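Local structure of AAR187Cp (Eremothecium gossypii, 3ZIK) at residues Leu24-Ser29 / Met43-Leu48; Arg64-Trp69 / Arg98-Trp103; Leu113-Asp118 / Thr145-Tyr150. The protein probably regulates the release of cohesin from chromosomes, as its Wapl relatives do, and is seen here as its Wap1 domain. All blocks are in the same frame, centred on the assembly; numbering follows the deposited sequence.

How the interactions relate
Three contacts between helices and loops follow one another along the first 150 residues of an all-helical, elongated domain, and each closes before the next opens. Interaction 1 joins helices 22-28 and 36-52; interaction 2 ties helix 65-72 to the loop between helices 81-93 and 108-116; interaction 3 brings the end of helix 108-116 to the start of helix 147-158. The centres of interactions 1 and 2 lie about 17 Å apart, and the two touch directly through a salt bridge between Asp25 and Arg64. Interaction 3 stands about 22 Å from interaction 2, centre to centre, without touching it. The three contacts thus join neighbouring parts of the N-terminal portion of the domain.

Interaction 1: Leu24-Ser29 / Met43-Leu48; sequences LDFILS and MLRLCL
Arg45 is the first residue of segment 43-48 to reach across, meeting Ile27 and Phe26 of helix 22-28; Met43, two positions earlier, turns away and packs on Trp71 and Leu86 instead. The Arg45 chain leaves with CG anti to the backbone N (chi1 -175°) and bends at chi3, which brings the guanidinium back beside the end of Ile27. There NH2 of Arg45 lies 3.7 Å from CD1 of Ile27 and equally near its CG1, the two side chains meeting at a slant. The same NH2 comes to the edge of the Phe26 ring, near its plane, at 4.2 Å from CD2. These are packing contacts; the charge is met by a salt bridge from NH2 to Asp23, just ahead of segment 24-29, with Asn42 accepting from the same nitrogen, so NH2 touches the Ile27 methyl while its hydrogen bonds go to Asp23 and Asn42. Leu46 follows as the apolar centre of the contact. Its CD1 rests 3.9 Å from CD1 of Leu24, and its CD2 is almost as near to that same methyl, so one methyl of Leu24 sits against both branches of Leu46. Nearer the backbone of Leu46, CD1 of Ile27 approaches its CB at 4.2 Å. Leu24 and Ile27, three residues apart on one helix, thereby present one face to Leu46. The short helix axes pass 10.5 Å apart at 144° between their directions, a roughly antiparallel pairing of successive helices, as in a helical hairpin of an alpha-solenoid.

Interaction 2: Arg64-Trp69 / Arg98-Trp103; sequences RHREVW and RHDKRW
The guanidinium groups of Arg66 and Arg102 lie nearly parallel, their planes 10° apart, with CD of Arg66 over the centre of one face of Arg102. NH1 of Arg102 in turn lies over a face of Arg66, 3.3 Å from its NE, two donors that do not bond to each other. Asp100 takes the edges of both groups and holds these like charges together. Its OD2 accepts from Arg66 NE at 2.9 Å, on the syn side, with a bent N-H...O angle of 137°, and more weakly from Arg66 NH2. OD1 is gripped twice by Arg102: NH1 reaches it at 3.0 Å on the syn side, while the backbone N of Arg102 meets it on the anti side and closes an Asx turn. A leucine in place of Asp100 would probably leave the two stacked arginines without their shared counter-charge and set the Arg66 guanidinium free to turn. Beside this network the Trp69 ring directs its six-membered edge at a face of Trp103 in a T-shaped pair, centroids 4.8 Å apart and planes at 75°. The Trp69 side chain leaves the helix with CG opposite its main-chain nitrogen, which takes the indole to the loop, where NE1 donates to Arg102 O at 2.9 Å from above the carbonyl plane, and CD1 packs 3.8 Å from CB of Arg102. Helix 65-72 also supplies Glu70, which pairs with NE of Arg102. Ala91 of helix 81-93 touches both tryptophans, and Tyr158 of helix 147-158 stacks on Trp103, so the loop is wedged among three helices.

Interaction 3: Leu113-Asp118 / Thr145-Tyr150; sequences LPLATD and TNTCEY
Leu115 and Cys148 meet in a close, buried packing of one helix end against one helix start, where helix 108-116 finishes and helix 147-158 begins. The backbones come unusually near, with CA of Ala116 4.2 Å from CA of Cys148, consistent with the small side chains of these two residues at the closest point. The carbonyl O of Leu115 receives a CA-H...O contact from CA of Cys148 at 3.4 Å. SG of Cys148 lies 3.3 Å from O of Ala116, while its CB packs 3.6 Å from O of Asp118. A water links the two segments: it accepts from Cys148 N at 2.9 Å and donates to Asp118 O. Next to this, the branched end of Leu115 crosses Thr147 at about a right angle, its CD2 lying 3.1 Å from OG1 of Thr147 and also against CG2. Packed among these methyls, OG1 of Thr147 is buried and has no polar partner in the model. The start of the helix is capped by Asn146, whose OD1 accepts from Glu149 N with an N-H...O angle of 169°, and whose ND2 returns to OE2 of Glu149. Helix 81-93 lies beside the junction: Ser84 touches Leu115, and Lys81 both packs on Thr147 and forms a salt bridge with Asp118. Further into helix 147-158, Ala151 receives Leu115 and Ala116, with Leu152 also against Ala116.

Interaction 1: Leu24-Ser29 / Met43-Leu48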
loop_
_atom_site.group_PDB
_atom_site.type_symbol
_atom_site.label_atom_id
_atom_site.label_comp_id
_atom_site.label_asym_id
_atom_site.label_seq_id
_atom_site.Cartn_x
_atom_site.Cartn_y
_atom_site.Cartn_z
ATOM N N LEU A 24 -34.435 15.368 -3.170
ATOM C CA LEU A 24 -33.783 14.413 -2.291
ATOM C C LEU A 24 -34.773 13.383 -1.783
ATOM O O LEU A 24 -34.502 12.168 -1.838
ATOM C CB LEU A 24 -33.083 15.141 -1.141
ATOM C CG LEU A 24 -32.222 14.373 -0.139
ATOM C CD1 LEU A 24 -31.188 13.443 -0.806
ATOM C CD2 LEU A 24 -31.536 15.416 0.727
ATOM N N ASP A 25 -35.919 13.859 -1.301
ATOM C CA ASP A 25 -36.972 12.983 -0.805
ATOM C C ASP A 25 -37.432 12.015 -1.887
ATOM O O ASP A 25 -37.756 10.852 -1.600
ATOM C CB ASP A 25 -38.169 13.793 -0.294
ATOM C CG ASP A 25 -37.892 14.463 1.071
ATOM O OD1 ASP A 25 -36.911 14.081 1.757
ATOM O OD2 ASP A 25 -38.658 15.369 1.465
ATOM N N PHE A 26 -37.479 12.494 -3.115
ATOM C CA PHE A 26 -37.840 11.619 -4.218
ATOM C C PHE A 26 -36.752 10.563 -4.451
ATOM O O PHE A 26 -37.059 9.368 -4.522
ATOM C CB PHE A 26 -38.074 12.401 -5.494
ATOM C CG PHE A 26 -38.206 11.526 -6.703
ATOM C CD1 PHE A 26 -39.315 10.679 -6.859
ATOM C CD2 PHE A 26 -37.209 11.524 -7.679
ATOM C CE1 PHE A 26 -39.433 9.869 -7.975
ATOM C CE2 PHE A 26 -37.313 10.705 -8.793
ATOM C CZ PHE A 26 -38.425 9.875 -8.938
ATOM N N ILE A 27 -35.491 11.017 -4.563
ATOM C CA ILE A 27 -34.345 10.129 -4.721
ATOM C C ILE A 27 -34.344 9.097 -3.598
ATOM O O ILE A 27 -34.198 7.905 -3.851
ATOM C CB ILE A 27 -33.030 10.927 -4.823
ATOM C CG1 ILE A 27 -33.008 11.697 -6.132
ATOM C CG2 ILE A 27 -31.813 10.030 -4.714
ATOM C CD1 ILE A 27 -31.818 12.593 -6.400
ATOM N N LEU A 28 -34.562 9.528 -2.357
ATOM C CA LEU A 28 -34.604 8.593 -1.237
ATOM C C LEU A 28 -35.756 7.613 -1.267
ATOM O O LEU A 28 -35.723 6.588 -0.566
ATOM C CB LEU A 28 -34.548 9.323 0.127
ATOM C CG LEU A 28 -33.311 10.211 0.359
ATOM C CD1 LEU A 28 -33.312 10.876 1.732
ATOM C CD2 LEU A 28 -32.040 9.414 0.158
ATOM N N SER A 29 -36.807 7.906 -2.025
ATOM C CA SER A 29 -38.005 7.035 -1.995
ATOM C C SER A 29 -37.790 5.834 -2.908
ATOM O O SER A 29 -36.846 5.822 -3.717
ATOM C CB SER A 29 -39.281 7.807 -2.391
ATOM O OG SER A 29 -39.159 8.335 -3.708
ATOM N N MET A 43 -28.807 8.185 -8.190
ATOM C CA MET A 43 -27.664 8.319 -7.321
ATOM C C MET A 43 -26.680 9.285 -7.970
ATOM O O MET A 43 -26.118 10.171 -7.303
ATOM C CB MET A 43 -27.055 6.964 -6.993
ATOM C CG MET A 43 -25.917 7.101 -5.986
ATOM S SD MET A 43 -25.234 5.521 -5.527
ATOM C CE MET A 43 -26.671 4.640 -4.888
ATOM N N LEU A 44 -26.522 9.184 -9.287
ATOM C CA LEU A 44 -25.619 10.096 -10.014
ATOM C C LEU A 44 -25.995 11.597 -9.954
ATOM O O LEU A 44 -25.141 12.476 -9.774
ATOM C CB LEU A 44 -25.530 9.614 -11.491
ATOM C CG LEU A 44 -24.768 10.489 -12.459
ATOM C CD1 LEU A 44 -23.299 10.462 -12.085
ATOM C CD2 LEU A 44 -25.016 9.979 -13.879
ATOM N N ARG A 45 -27.282 11.902 -10.128
ATOM C CA ARG A 45 -27.749 13.294 -9.971
ATOM C C ARG A 45 -27.505 13.783 -8.531
ATOM O O ARG A 45 -27.048 14.906 -8.350
ATOM C CB ARG A 45 -29.255 13.470 -10.378
ATOM C CG ARG A 45 -29.749 14.936 -10.339
ATOM C CD ARG A 45 -31.143 15.159 -10.964
ATOM N NE ARG A 45 -32.217 14.581 -10.137
ATOM C CZ ARG A 45 -32.760 13.379 -10.367
ATOM N NH1 ARG A 45 -32.344 12.649 -11.419
ATOM N NH2 ARG A 45 -33.708 12.898 -9.553
ATOM N N LEU A 46 -27.760 12.953 -7.524
ATOM C CA LEU A 46 -27.487 13.373 -6.121
ATOM C C LEU A 46 -26.030 13.671 -5.935
ATOM O O LEU A 46 -25.672 14.673 -5.295
ATOM C CB LEU A 46 -27.877 12.299 -5.121
ATOM C CG LEU A 46 -27.642 12.693 -3.646
ATOM C CD1 LEU A 46 -28.309 14.041 -3.323
ATOM C CD2 LEU A 46 -28.189 11.596 -2.725
ATOM N N CYS A 47 -25.163 12.786 -6.469
ATOM C CA CYS A 47 -23.703 12.978 -6.224
ATOM C C CYS A 47 -23.216 14.247 -6.951
ATOM O O CYS A 47 -22.383 15.025 -6.429
ATOM C CB CYS A 47 -22.900 11.796 -6.709
ATOM S SG CYS A 47 -23.138 10.326 -5.745
ATOM N N LEU A 48 -23.727 14.458 -8.159
ATOM C CA LEU A 48 -23.326 15.666 -8.933
ATOM C C LEU A 48 -23.856 16.983 -8.273
ATOM O O LEU A 48 -23.127 17.974 -8.172
ATOM C CB LEU A 48 -23.686 15.558 -10.427
ATOM C CG LEU A 48 -23.415 16.827 -11.250
ATOM C CD1 LEU A 48 -21.927 17.147 -11.313
ATOM C CD2 LEU A 48 -24.013 16.766 -12.668
#

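Interaction 2: Arg64-Trp69 / Arg98-Trp103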
loop_
_atom_site.group_PDB
_atom_site.type_symbol
_atom_site.label_atom_id
_atom_site.label_comp_id
_atom_site.label_asym_id
_atom_site.label_seq_id
_atom_site.Cartn_x
_atom_site.Cartn_y
_atom_site.Cartn_z
ATOM N N ARG A 64 -30.134 15.007 7.467
ATOM C CA ARG A 64 -30.544 13.806 6.758
ATOM C C ARG A 64 -29.416 12.781 6.669
ATOM O O ARG A 64 -29.504 11.877 5.812
ATOM C CB ARG A 64 -31.015 14.121 5.329
ATOM C CG ARG A 64 -31.944 15.308 5.143
ATOM C CD ARG A 64 -33.319 15.053 5.760
ATOM N NE ARG A 64 -33.992 13.924 5.131
ATOM C CZ ARG A 64 -34.723 14.018 4.035
ATOM N NH1 ARG A 64 -34.840 15.187 3.474
ATOM N NH2 ARG A 64 -35.358 12.951 3.525
ATOM N N HIS A 65 -28.380 12.891 7.532
ATOM C CA HIS A 65 -27.113 12.085 7.372
ATOM C C HIS A 65 -27.311 10.629 7.282
ATOM O O HIS A 65 -26.973 9.997 6.248
ATOM C CB HIS A 65 -26.039 12.377 8.435
ATOM C CG HIS A 65 -24.618 12.171 7.953
ATOM N ND1 HIS A 65 -23.550 12.602 8.649
ATOM C CD2 HIS A 65 -24.112 11.532 6.826
ATOM C CE1 HIS A 65 -22.429 12.284 7.992
ATOM N NE2 HIS A 65 -22.777 11.642 6.866
ATOM N N ARG A 66 -27.893 10.067 8.344
ATOM C CA ARG A 66 -28.069 8.637 8.403
ATOM C C ARG A 66 -29.053 8.108 7.375
ATOM O O ARG A 66 -28.827 7.041 6.787
ATOM C CB ARG A 66 -28.341 8.157 9.838
ATOM C CG ARG A 66 -27.074 8.360 10.682
ATOM C CD ARG A 66 -27.305 7.957 12.127
ATOM N NE ARG A 66 -26.112 8.064 12.960
ATOM C CZ ARG A 66 -26.131 8.106 14.294
ATOM N NH1 ARG A 66 -27.291 8.059 14.966
ATOM N NH2 ARG A 66 -24.981 8.187 14.958
ATOM N N GLU A 67 -30.109 8.868 7.124
ATOM C CA GLU A 67 -31.088 8.494 6.127
ATOM C C GLU A 67 -30.400 8.365 4.734
ATOM O O GLU A 67 -30.575 7.382 4.029
ATOM C CB GLU A 67 -32.237 9.520 6.116
ATOM C CG GLU A 67 -33.532 9.076 5.427
ATOM C CD GLU A 67 -34.601 10.197 5.327
ATOM O OE1 GLU A 67 -34.461 11.247 6.024
ATOM O OE2 GLU A 67 -35.586 10.027 4.533
ATOM N N VAL A 68 -29.627 9.357 4.337
ATOM C CA VAL A 68 -28.881 9.283 3.089
ATOM C C VAL A 68 -27.874 8.126 3.057
ATOM O O VAL A 68 -27.802 7.402 2.053
ATOM C CB VAL A 68 -28.235 10.648 2.764
ATOM C CG1 VAL A 68 -27.366 10.552 1.523
ATOM C CG2 VAL A 68 -29.307 11.704 2.569
ATOM N N TRP A 69 -27.151 7.887 4.173
ATOM C CA TRP A 69 -26.172 6.793 4.234
ATOM C C TRP A 69 -26.839 5.441 4.049
ATOM O O TRP A 69 -26.418 4.581 3.230
ATOM C CB TRP A 69 -25.431 6.824 5.559
ATOM C CG TRP A 69 -24.216 5.948 5.610
ATOM C CD1 TRP A 69 -24.130 4.617 6.004
ATOM C CD2 TRP A 69 -22.850 6.341 5.294
ATOM N NE1 TRP A 69 -22.845 4.193 5.971
ATOM C CE2 TRP A 69 -22.022 5.174 5.546
ATOM C CE3 TRP A 69 -22.251 7.519 4.844
ATOM C CZ2 TRP A 69 -20.650 5.186 5.328
ATOM C CZ3 TRP A 69 -20.889 7.532 4.625
ATOM C CH2 TRP A 69 -20.106 6.401 4.873
ATOM N N ARG A 98 -16.305 8.204 12.794
ATOM C CA ARG A 98 -15.649 6.878 12.792
ATOM C C ARG A 98 -16.169 5.840 13.777
ATOM O O ARG A 98 -15.979 4.649 13.549
ATOM C CB ARG A 98 -14.172 7.044 12.939
ATOM C CG ARG A 98 -13.629 7.715 11.685
ATOM C CD ARG A 98 -12.196 8.107 11.881
ATOM N NE ARG A 98 -11.724 8.792 10.709
ATOM C CZ ARG A 98 -11.057 8.188 9.741
ATOM N NH1 ARG A 98 -10.796 6.903 9.836
ATOM N NH2 ARG A 98 -10.678 8.878 8.701
ATOM N N HIS A 99 -16.868 6.263 14.832
ATOM C CA HIS A 99 -17.471 5.266 15.738
ATOM C C HIS A 99 -18.844 4.771 15.304
ATOM O O HIS A 99 -19.401 3.928 15.973
ATOM C CB HIS A 99 -17.548 5.805 17.172
ATOM C CG HIS A 99 -18.090 7.193 17.264
ATOM N ND1 HIS A 99 -19.427 7.455 17.320
ATOM C CD2 HIS A 99 -17.442 8.432 17.362
ATOM C CE1 HIS A 99 -19.622 8.791 17.424
ATOM N NE2 HIS A 99 -18.411 9.390 17.450
ATOM N N ASP A 100 -19.391 5.268 14.185
ATOM C CA ASP A 100 -20.748 4.933 13.786
ATOM C C ASP A 100 -20.770 3.556 13.201
ATOM O O ASP A 100 -20.008 3.271 12.274
ATOM C CB ASP A 100 -21.275 5.962 12.766
ATOM C CG ASP A 100 -22.792 5.856 12.493
ATOM O OD1 ASP A 100 -23.336 4.756 12.225
ATOM O OD2 ASP A 100 -23.440 6.938 12.427
ATOM N N LYS A 101 -21.678 2.720 13.702
ATOM C CA LYS A 101 -21.757 1.292 13.325
ATOM C C LYS A 101 -22.136 1.099 11.867
ATOM O O LYS A 101 -21.836 0.074 11.273
ATOM C CB LYS A 101 -22.802 0.574 14.192
ATOM C CG LYS A 101 -24.190 1.218 14.140
ATOM C CD LYS A 101 -25.150 0.485 15.068
ATOM C CE LYS A 101 -26.258 1.397 15.577
ATOM N NZ LYS A 101 -27.474 1.353 14.703
ATOM N N ARG A 102 -22.782 2.099 11.286
ATOM C CA ARG A 102 -23.172 2.041 9.880
ATOM C C ARG A 102 -22.039 2.001 8.889
ATOM O O ARG A 102 -22.288 1.927 7.684
ATOM C CB ARG A 102 -24.126 3.210 9.558
ATOM C CG ARG A 102 -25.504 3.029 10.205
ATOM C CD ARG A 102 -26.290 4.339 10.181
ATOM N NE ARG A 102 -27.460 4.257 11.065
ATOM C CZ ARG A 102 -27.411 4.467 12.379
ATOM N NH1 ARG A 102 -26.253 4.785 12.990
ATOM N NH2 ARG A 102 -28.513 4.353 13.083
ATOM N N TRP A 103 -20.799 2.116 9.376
ATOM C CA TRP A 103 -19.600 1.883 8.547
ATOM C C TRP A 103 -19.509 0.460 8.111
ATOM O O TRP A 103 -19.009 0.173 7.004
ATOM C CB TRP A 103 -18.315 2.293 9.302
ATOM C CG TRP A 103 -17.945 3.788 9.106
ATOM C CD1 TRP A 103 -17.947 4.791 10.074
ATOM C CD2 TRP A 103 -17.544 4.447 7.865
ATOM N NE1 TRP A 103 -17.608 5.985 9.532
ATOM C CE2 TRP A 103 -17.314 5.836 8.198
ATOM C CE3 TRP A 103 -17.384 4.024 6.511
ATOM C CZ2 TRP A 103 -16.900 6.769 7.254
ATOM C CZ3 TRP A 103 -16.968 4.961 5.572
ATOM C CH2 TRP A 103 -16.753 6.328 5.931
#

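Interaction 3: Leu113-Asp118 / Thr145-Tyr150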
loop_
_atom_site.group_PDB
_atom_site.type_symbol
_atom_site.label_atom_id
_atom_site.label_comp_id
_atom_site.label_asym_id
_atom_site.label_seq_id
_atom_site.Cartn_x
_atom_site.Cartn_y
_atom_site.Cartn_z
ATOM N N LEU A 113 -12.882 -5.237 -0.605
ATOM C CA LEU A 113 -11.742 -6.021 -1.003
ATOM C C LEU A 113 -11.907 -6.450 -2.478
ATOM O O LEU A 113 -10.989 -6.215 -3.226
ATOM C CB LEU A 113 -11.509 -7.205 -0.054
ATOM C CG LEU A 113 -10.508 -8.306 -0.479
ATOM C CD1 LEU A 113 -9.120 -7.810 -0.839
ATOM C CD2 LEU A 113 -10.424 -9.340 0.623
ATOM N N PRO A 114 -13.077 -7.010 -2.905
ATOM C CA PRO A 114 -13.335 -7.222 -4.359
ATOM C C PRO A 114 -13.230 -5.975 -5.297
ATOM O O PRO A 114 -12.695 -6.083 -6.383
ATOM C CB PRO A 114 -14.753 -7.726 -4.411
ATOM C CG PRO A 114 -15.082 -8.195 -3.009
ATOM C CD PRO A 114 -14.163 -7.508 -2.051
ATOM N N LEU A 115 -13.752 -4.812 -4.902
ATOM C CA LEU A 115 -13.591 -3.593 -5.688
ATOM C C LEU A 115 -12.139 -3.164 -5.787
ATOM O O LEU A 115 -11.686 -2.796 -6.856
ATOM C CB LEU A 115 -14.364 -2.417 -5.110
ATOM C CG LEU A 115 -15.857 -2.220 -5.378
ATOM C CD1 LEU A 115 -16.273 -0.971 -4.610
ATOM C CD2 LEU A 115 -16.111 -2.065 -6.861
ATOM N N ALA A 116 -11.433 -3.190 -4.656
ATOM C CA ALA A 116 -10.010 -2.743 -4.575
ATOM C C ALA A 116 -9.046 -3.559 -5.464
ATOM O O ALA A 116 -7.989 -3.062 -5.854
ATOM C CB ALA A 116 -9.550 -2.789 -3.130
ATOM N N THR A 117 -9.411 -4.801 -5.769
ATOM C CA THR A 117 -8.544 -5.714 -6.519
ATOM C C THR A 117 -8.992 -5.958 -7.976
ATOM O O THR A 117 -8.346 -6.692 -8.724
ATOM C CB THR A 117 -8.432 -7.063 -5.758
ATOM O OG1 THR A 117 -9.716 -7.661 -5.636
ATOM C CG2 THR A 117 -7.900 -6.836 -4.326
ATOM N N ASP A 118 -10.072 -5.307 -8.400
ATOM C CA ASP A 118 -10.548 -5.462 -9.777
ATOM C C ASP A 118 -10.236 -4.199 -10.590
ATOM O O ASP A 118 -10.826 -3.145 -10.385
ATOM C CB ASP A 118 -12.042 -5.802 -9.767
ATOM C CG ASP A 118 -12.620 -6.033 -11.198
ATOM O OD1 ASP A 118 -11.833 -6.081 -12.194
ATOM O OD2 ASP A 118 -13.854 -6.193 -11.310
ATOM N N THR A 145 -11.031 7.958 -10.531
ATOM C CA THR A 145 -12.053 7.796 -11.609
ATOM C C THR A 145 -12.321 6.328 -11.895
ATOM O O THR A 145 -12.917 5.942 -12.908
ATOM C CB THR A 145 -11.658 8.594 -12.897
ATOM O OG1 THR A 145 -10.336 8.236 -13.257
ATOM C CG2 THR A 145 -11.645 10.107 -12.583
ATOM N N ASN A 146 -11.896 5.503 -10.954
ATOM C CA ASN A 146 -12.238 4.102 -10.961
ATOM C C ASN A 146 -12.340 3.584 -9.568
ATOM O O ASN A 146 -11.821 4.173 -8.575
ATOM C CB ASN A 146 -11.205 3.279 -11.717
ATOM C CG ASN A 146 -9.848 3.399 -11.109
ATOM O OD1 ASN A 146 -9.539 2.699 -10.163
ATOM N ND2 ASN A 146 -9.012 4.280 -11.679
ATOM N N THR A 147 -13.009 2.456 -9.504
ATOM C CA THR A 147 -13.330 1.904 -8.262
ATOM C C THR A 147 -12.178 1.134 -7.545
ATOM O O THR A 147 -12.207 1.015 -6.308
ATOM C CB THR A 147 -14.600 1.121 -8.476
ATOM O OG1 THR A 147 -15.171 0.821 -7.225
ATOM C CG2 THR A 147 -14.290 -0.105 -9.321
ATOM N N CYS A 148 -11.173 0.654 -8.297
ATOM C CA CYS A 148 -10.008 0.030 -7.704
ATOM C C CYS A 148 -9.319 1.074 -6.798
ATOM O O CYS A 148 -9.124 0.839 -5.643
ATOM C CB CYS A 148 -9.067 -0.484 -8.776
ATOM S SG CYS A 148 -7.375 -0.953 -8.270
ATOM N N GLU A 149 -9.038 2.248 -7.307
ATOM C CA GLU A 149 -8.344 3.238 -6.541
ATOM C C GLU A 149 -9.173 3.815 -5.431
ATOM O O GLU A 149 -8.653 4.036 -4.305
ATOM C CB GLU A 149 -7.922 4.379 -7.459
ATOM C CG GLU A 149 -6.663 4.075 -8.282
ATOM C CD GLU A 149 -6.331 5.233 -9.257
ATOM O OE1 GLU A 149 -5.653 6.202 -8.864
ATOM O OE2 GLU A 149 -6.780 5.219 -10.413
ATOM N N TYR A 150 -10.406 4.195 -5.776
ATOM C CA TYR A 150 -11.326 4.696 -4.794
ATOM C C TYR A 150 -11.550 3.730 -3.638
ATOM O O TYR A 150 -11.519 4.178 -2.494
ATOM C CB TYR A 150 -12.653 5.234 -5.408
ATOM C CG TYR A 150 -13.034 6.635 -4.908
ATOM C CD1 TYR A 150 -12.744 7.029 -3.558
ATOM C CD2 TYR A 150 -13.646 7.558 -5.750
ATOM C CE1 TYR A 150 -13.059 8.293 -3.091
ATOM C CE2 TYR A 150 -13.934 8.852 -5.290
ATOM C CZ TYR A 150 -13.651 9.207 -3.954
ATOM O OH TYR A 150 -13.977 10.457 -3.411
HETATM O O HOH W 1 -11.322 -0.107 -11.088
#